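Local coordinates for protein reducing-end xylose-releasing exo-oligoxylanase Rex8A (Paenibacillus barcinonensis, PDB 6SUD) that hydrolyses short linear and branched xylooligosaccharides, releasing xylose from their reducing ends during xylan breakdown, at residues S303-Y308 and G324-N329; K346-T351 and C364-T369. The protein carries 1 engineered substitution. All blocks are in the same frame, centred on the assembly; numbering follows the deposited sequence.

Both contacts are buried, and together they illustrate how aromatic side chains join neighbouring elements of a helical fold. Contact 1 sets a turn and short strand against helix 322-331; contact 2 sets the C-terminal end of helix 341-349 against helix 359-373. Helix 322-331 takes part directly in the first and touches both sides of the second: L326 packs on R347 and T351, while A327 O and T369 OG1 form a probable hydrogen bond. Their chemistry differs. Contact 1 is a tyrosine ring on leucine with one weak amide bond, flanked by a more exposed salt bridge; contact 2 pairs two aromatic rings and adds a short hydroxyl-to-carbonyl bond.

Contact 1 of 2, residues S303-Y308 and G324-N329; sequences SDYRRY and GLLATN
Packing of Y305 on L325, L326 and N329 joins the turn leading into strand 306-308 to helix 322-331, one of the helices of the catalytic fold. Y305 turns its CG beside the backbone N (chi1 -76°), and from there the ring reaches the helix flank. L325 covers one face: its CD2 lies 3.8 Å from the centroid of the Y305 ring, a CH-pi contact displaced toward the Y305 CD2 edge of the ring. At the ring edge, Y305 CE2 comes within 3.7 Å of L326 N, and the phenol oxygen reaches one turn further along, where N329 ND2 gives a weak hydrogen bond of 3.4 Å to Y305 OH. The amide plane of N329 stands almost perpendicular (89°) to the ring. F297 of helix 285-297 meets Y305 edge-to-face. Next to this buried ring, R306 grips D304 side-on, NE and NH2 both reaching OD1. Exchanging Y305 for alanine would probably leave the L325 methyl without its aromatic face and N329 ND2 without this acceptor, opening a gap between turn and helix. The contact thus fastens the connection after helix 285-297 to a helix of the (alpha/alpha)6 barrel that family 8 glycosidases share.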
loop_
_atom_site.group_PDB
_atom_site.type_symbol
_atom_site.label_atom_id
_atom_site.label_comp_id
_atom_site.label_asym_id
_atom_site.label_seq_id
_atom_site.Cartn_x
_atom_site.Cartn_y
_atom_site.Cartn_z
ATOM N N SER A 303 -5.973 14.002 -17.156
ATOM C CA SER A 303 -5.426 13.584 -18.473
ATOM C C SER A 303 -4.126 14.338 -18.792
ATOM O O SER A 303 -3.445 13.939 -19.751
ATOM C CB SER A 303 -6.453 13.767 -19.546
ATOM O OG SER A 303 -6.686 15.147 -19.751
ATOM N N ASP A 304 -3.786 15.367 -18.012
ATOM C CA ASP A 304 -2.569 16.192 -18.176
ATOM C C ASP A 304 -1.498 15.811 -17.151
ATOM O O ASP A 304 -0.410 16.387 -17.226
ATOM C CB ASP A 304 -2.920 17.662 -17.980
ATOM C CG ASP A 304 -1.891 18.604 -18.554
ATOM O OD1 ASP A 304 -1.159 18.206 -19.494
ATOM O OD2 ASP A 304 -1.849 19.740 -18.080
ATOM N N TYR A 305 -1.795 14.923 -16.194
ATOM C CA TYR A 305 -0.801 14.521 -15.166
ATOM C C TYR A 305 0.485 14.067 -15.869
ATOM O O TYR A 305 0.419 13.269 -16.816
ATOM C CB TYR A 305 -1.356 13.396 -14.296
ATOM C CG TYR A 305 -2.373 13.762 -13.248
ATOM C CD1 TYR A 305 -2.571 15.067 -12.821
ATOM C CD2 TYR A 305 -3.121 12.767 -12.643
ATOM C CE1 TYR A 305 -3.484 15.374 -11.824
ATOM C CE2 TYR A 305 -4.026 13.051 -11.636
ATOM C CZ TYR A 305 -4.198 14.360 -11.215
ATOM O OH TYR A 305 -5.101 14.637 -10.231
ATOM N N ARG A 306 1.633 14.560 -15.413
ATOM C CA ARG A 306 2.960 14.221 -15.980
ATOM C C ARG A 306 3.805 13.534 -14.904
ATOM O O ARG A 306 3.317 13.350 -13.768
ATOM C CB ARG A 306 3.686 15.488 -16.437
ATOM C CG ARG A 306 2.832 16.462 -17.231
ATOM C CD ARG A 306 2.416 15.894 -18.561
ATOM N NE ARG A 306 1.733 16.920 -19.341
ATOM C CZ ARG A 306 2.331 17.812 -20.130
ATOM N NH1 ARG A 306 3.649 17.819 -20.279
ATOM N NH2 ARG A 306 1.594 18.699 -20.777
ATOM N N ARG A 307 5.024 13.158 -15.258
ATOM C CA ARG A 307 6.113 12.996 -14.267
ATOM C C ARG A 307 6.482 14.407 -13.810
ATOM O O ARG A 307 6.435 15.310 -14.639
ATOM C CB ARG A 307 7.320 12.286 -14.883
ATOM C CG ARG A 307 8.439 11.991 -13.894
ATOM C CD ARG A 307 9.686 11.506 -14.628
ATOM N NE ARG A 307 9.454 10.279 -15.386
ATOM C CZ ARG A 307 9.582 9.035 -14.920
ATOM N NH1 ARG A 307 9.956 8.805 -13.673
ATOM N NH2 ARG A 307 9.328 8.005 -15.707
ATOM N N TYR A 308 6.845 14.597 -12.544
ATOM C CA TYR A 308 7.226 15.931 -12.015
ATOM C C TYR A 308 8.516 15.804 -11.216
ATOM O O TYR A 308 8.719 14.776 -10.606
ATOM C CB TYR A 308 6.139 16.525 -11.115
ATOM C CG TYR A 308 4.793 16.721 -11.773
ATOM C CD1 TYR A 308 4.471 17.902 -12.428
ATOM C CD2 TYR A 308 3.834 15.725 -11.726
ATOM C CE1 TYR A 308 3.234 18.064 -13.040
ATOM C CE2 TYR A 308 2.591 15.882 -12.319
ATOM C CZ TYR A 308 2.286 17.062 -12.967
ATOM O OH TYR A 308 1.075 17.188 -13.587
ATOM N N GLY A 324 -4.546 6.215 -10.837
ATOM C CA GLY A 324 -3.846 5.929 -9.569
ATOM C C GLY A 324 -3.470 7.202 -8.827
ATOM O O GLY A 324 -3.771 7.330 -7.611
ATOM N N LEU A 325 -2.874 8.155 -9.535
ATOM C CA LEU A 325 -2.510 9.465 -8.958
ATOM C C LEU A 325 -3.776 10.186 -8.468
ATOM O O LEU A 325 -3.778 10.646 -7.313
ATOM C CB LEU A 325 -1.757 10.295 -9.995
ATOM C CG LEU A 325 -1.406 11.713 -9.547
ATOM C CD1 LEU A 325 -0.872 11.756 -8.126
ATOM C CD2 LEU A 325 -0.400 12.321 -10.505
ATOM N N LEU A 326 -4.828 10.292 -9.291
ATOM C CA LEU A 326 -6.100 10.936 -8.854
ATOM C C LEU A 326 -6.597 10.250 -7.577
ATOM O O LEU A 326 -6.995 10.959 -6.648
ATOM C CB LEU A 326 -7.174 10.852 -9.943
ATOM C CG LEU A 326 -8.557 11.304 -9.471
ATOM C CD1 LEU A 326 -8.522 12.772 -9.065
ATOM C CD2 LEU A 326 -9.614 11.038 -10.519
ATOM N N ALA A 327 -6.572 8.920 -7.519
ATOM C CA ALA A 327 -7.039 8.124 -6.362
ATOM C C ALA A 327 -6.269 8.524 -5.090
ATOM O O ALA A 327 -6.928 8.763 -4.078
ATOM C CB ALA A 327 -6.913 6.649 -6.664
ATOM N N THR A 328 -4.940 8.605 -5.142
ATOM C CA THR A 328 -4.108 8.899 -3.935
ATOM C C THR A 328 -4.370 10.342 -3.511
ATOM O O THR A 328 -4.454 10.608 -2.303
ATOM C CB THR A 328 -2.627 8.584 -4.164
ATOM O OG1 THR A 328 -2.045 9.402 -5.180
ATOM C CG2 THR A 328 -2.431 7.124 -4.521
ATOM N N ASN A 329 -4.524 11.238 -4.488
ATOM C CA ASN A 329 -4.821 12.676 -4.236
ATOM C C ASN A 329 -6.177 12.798 -3.532
ATOM O O ASN A 329 -6.300 13.628 -2.633
ATOM C CB ASN A 329 -4.810 13.501 -5.527
ATOM C CG ASN A 329 -3.424 13.702 -6.108
ATOM O OD1 ASN A 329 -2.420 13.638 -5.392
ATOM N ND2 ASN A 329 -3.356 13.989 -7.402
#

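Contact 2 of 2, residues K346-T351 and C364-T369; sequences KRFWNT and CLYFFT
The rings of F348 and Y366 meet at a slant, their planes 44° apart and their centroids 4.6 Å apart. F348 brings its far end over Y366: its CZ sits 3.6 Å above the plane of the Y366 ring, near the centre, and its CE1 approaches Y366 CD2 to 3.5 Å. Both side chains extend with CG opposite their own backbone N (chi1 179° for F348), which brings the two rings together between helices 341-349 and 359-373. One face of F348 is covered by T369, whose CG2 stands almost squarely over it, 3.8 Å from the F348 ring centroid; the hydroxyl of T369 bonds instead to A327 O on helix 322-331. At the edge of F348, the carbonyl oxygen Y366 O lies 3.4 Å from F348 CZ. The phenol of Y366 reaches the residues that follow helix 341-349, where Y366 OH donates to T351 O across 2.7 Å, in the carbonyl plane. T351 is itself steadied by its OG1, which donates to R347 O. R31 of helix 25-41 also bonds to Y366 OH. Apolar ring packing thus fills the interface between the helices, while the buried phenol, probably polarised by the nearby guanidinium, supplies one short directional bond that ties Y366 to the backbone just beyond helix 341-349.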
loop_
_atom_site.group_PDB
_atom_site.type_symbol
_atom_site.label_atom_id
_atom_site.label_comp_id
_atom_site.label_asym_id
_atom_site.label_seq_id
_atom_site.Cartn_x
_atom_site.Cartn_y
_atom_site.Cartn_z
ATOM N N LYS A 346 -15.317 14.382 -4.945
ATOM C CA LYS A 346 -16.344 14.395 -6.022
ATOM C C LYS A 346 -15.713 13.930 -7.338
ATOM O O LYS A 346 -16.356 13.128 -8.046
ATOM C CB LYS A 346 -16.952 15.790 -6.175
ATOM C CG LYS A 346 -17.971 15.931 -7.297
ATOM C CD LYS A 346 -18.504 17.341 -7.439
ATOM C CE LYS A 346 -20.014 17.423 -7.373
ATOM N NZ LYS A 346 -20.631 17.210 -8.703
ATOM N N ARG A 347 -14.514 14.419 -7.662
ATOM C CA ARG A 347 -13.821 14.059 -8.925
ATOM C C ARG A 347 -13.616 12.541 -8.942
ATOM O O ARG A 347 -13.823 11.921 -9.987
ATOM C CB ARG A 347 -12.489 14.806 -9.042
ATOM C CG ARG A 347 -11.644 14.407 -10.244
ATOM C CD ARG A 347 -12.270 14.832 -11.550
ATOM N NE ARG A 347 -11.323 14.858 -12.662
ATOM C CZ ARG A 347 -11.003 13.813 -13.428
ATOM N NH1 ARG A 347 -11.527 12.612 -13.210
ATOM N NH2 ARG A 347 -10.132 13.970 -14.409
ATOM N N PHE A 348 -13.221 11.971 -7.804
ATOM C CA PHE A 348 -12.943 10.522 -7.693
ATOM C C PHE A 348 -14.238 9.728 -7.898
ATOM O O PHE A 348 -14.237 8.742 -8.672
ATOM C CB PHE A 348 -12.301 10.196 -6.345
ATOM C CG PHE A 348 -12.028 8.725 -6.213
ATOM C CD1 PHE A 348 -10.971 8.147 -6.904
ATOM C CD2 PHE A 348 -12.874 7.908 -5.481
ATOM C CE1 PHE A 348 -10.739 6.786 -6.820
ATOM C CE2 PHE A 348 -12.646 6.549 -5.407
ATOM C CZ PHE A 348 -11.571 5.995 -6.067
ATOM N N TRP A 349 -15.309 10.136 -7.216
ATOM C CA TRP A 349 -16.643 9.484 -7.299
ATOM C C TRP A 349 -17.048 9.368 -8.773
ATOM O O TRP A 349 -17.617 8.328 -9.168
ATOM C CB TRP A 349 -17.692 10.260 -6.486
ATOM C CG TRP A 349 -19.068 9.678 -6.578
ATOM C CD1 TRP A 349 -20.024 10.005 -7.494
ATOM C CD2 TRP A 349 -19.638 8.641 -5.756
ATOM N NE1 TRP A 349 -21.157 9.264 -7.288
ATOM C CE2 TRP A 349 -20.954 8.424 -6.224
ATOM C CE3 TRP A 349 -19.182 7.892 -4.665
ATOM C CZ2 TRP A 349 -21.800 7.473 -5.657
ATOM C CZ3 TRP A 349 -20.023 6.959 -4.094
ATOM C CH2 TRP A 349 -21.312 6.748 -4.589
ATOM N N ASN A 350 -16.748 10.397 -9.564
ATOM C CA ASN A 350 -17.206 10.510 -10.973
ATOM C C ASN A 350 -16.188 9.850 -11.916
ATOM O O ASN A 350 -16.452 9.830 -13.125
ATOM C CB ASN A 350 -17.520 11.970 -11.298
ATOM C CG ASN A 350 -18.697 12.481 -10.500
ATOM O OD1 ASN A 350 -18.583 13.453 -9.754
ATOM N ND2 ASN A 350 -19.824 11.803 -10.617
ATOM N N THR A 351 -15.108 9.270 -11.376
ATOM C CA THR A 351 -14.052 8.577 -12.162
ATOM C C THR A 351 -14.313 7.071 -12.118
ATOM O O THR A 351 -14.456 6.517 -11.033
ATOM C CB THR A 351 -12.655 8.941 -11.642
ATOM O OG1 THR A 351 -12.469 10.353 -11.775
ATOM C CG2 THR A 351 -11.539 8.213 -12.363
ATOM N N CYS A 364 -5.734 -0.853 -8.328
ATOM C CA CYS A 364 -5.364 -1.172 -6.919
ATOM C C CYS A 364 -5.523 0.096 -6.065
ATOM O O CYS A 364 -6.268 0.058 -5.052
ATOM C CB CYS A 364 -3.960 -1.756 -6.819
ATOM S SG CYS A 364 -3.825 -3.431 -7.509
ATOM N N LEU A 365 -4.887 1.196 -6.484
ATOM C CA LEU A 365 -4.910 2.483 -5.738
ATOM C C LEU A 365 -6.357 2.998 -5.678
ATOM O O LEU A 365 -6.769 3.459 -4.587
ATOM C CB LEU A 365 -3.998 3.500 -6.432
ATOM C CG LEU A 365 -2.522 3.482 -6.033
ATOM C CD1 LEU A 365 -1.972 2.073 -5.934
ATOM C CD2 LEU A 365 -1.705 4.316 -6.998
ATOM N N TYR A 366 -7.091 2.904 -6.790
ATOM C CA TYR A 366 -8.540 3.242 -6.889
ATOM C C TYR A 366 -9.310 2.521 -5.777
ATOM O O TYR A 366 -10.031 3.179 -4.994
ATOM C CB TYR A 366 -9.099 2.860 -8.263
ATOM C CG TYR A 366 -10.525 3.266 -8.563
ATOM C CD1 TYR A 366 -11.604 2.518 -8.117
ATOM C CD2 TYR A 366 -10.795 4.382 -9.333
ATOM C CE1 TYR A 366 -12.911 2.873 -8.410
ATOM C CE2 TYR A 366 -12.093 4.751 -9.641
ATOM C CZ TYR A 366 -13.158 3.995 -9.183
ATOM O OH TYR A 366 -14.441 4.346 -9.491
ATOM N N PHE A 367 -9.170 1.205 -5.681
ATOM C CA PHE A 367 -9.966 0.414 -4.710
ATOM C C PHE A 367 -9.665 0.846 -3.275
ATOM O O PHE A 367 -10.608 0.982 -2.464
ATOM C CB PHE A 367 -9.758 -1.088 -4.870
ATOM C CG PHE A 367 -10.742 -1.840 -4.020
ATOM C CD1 PHE A 367 -12.042 -2.018 -4.445
ATOM C CD2 PHE A 367 -10.400 -2.280 -2.760
ATOM C CE1 PHE A 367 -12.975 -2.660 -3.647
ATOM C CE2 PHE A 367 -11.323 -2.952 -1.973
ATOM C CZ PHE A 367 -12.608 -3.138 -2.421
ATOM N N PHE A 368 -8.393 1.054 -2.940
ATOM C CA PHE A 368 -8.013 1.473 -1.570
ATOM C C PHE A 368 -8.631 2.834 -1.265
ATOM O O PHE A 368 -9.105 3.032 -0.127
ATOM C CB PHE A 368 -6.506 1.495 -1.374
ATOM C CG PHE A 368 -5.878 0.123 -1.362
ATOM C CD1 PHE A 368 -6.310 -0.863 -0.483
ATOM C CD2 PHE A 368 -4.807 -0.156 -2.191
ATOM C CE1 PHE A 368 -5.702 -2.110 -0.460
ATOM C CE2 PHE A 368 -4.184 -1.394 -2.150
ATOM C CZ PHE A 368 -4.647 -2.371 -1.299
ATOM N N THR A 369 -8.699 3.718 -2.258
ATOM C CA THR A 369 -9.372 5.032 -2.081
ATOM C C THR A 369 -10.889 4.833 -1.908
ATOM O O THR A 369 -11.490 5.556 -1.101
ATOM C CB THR A 369 -9.046 6.014 -3.210
ATOM O OG1 THR A 369 -7.635 6.211 -3.200
ATOM C CG2 THR A 369 -9.739 7.347 -3.020
#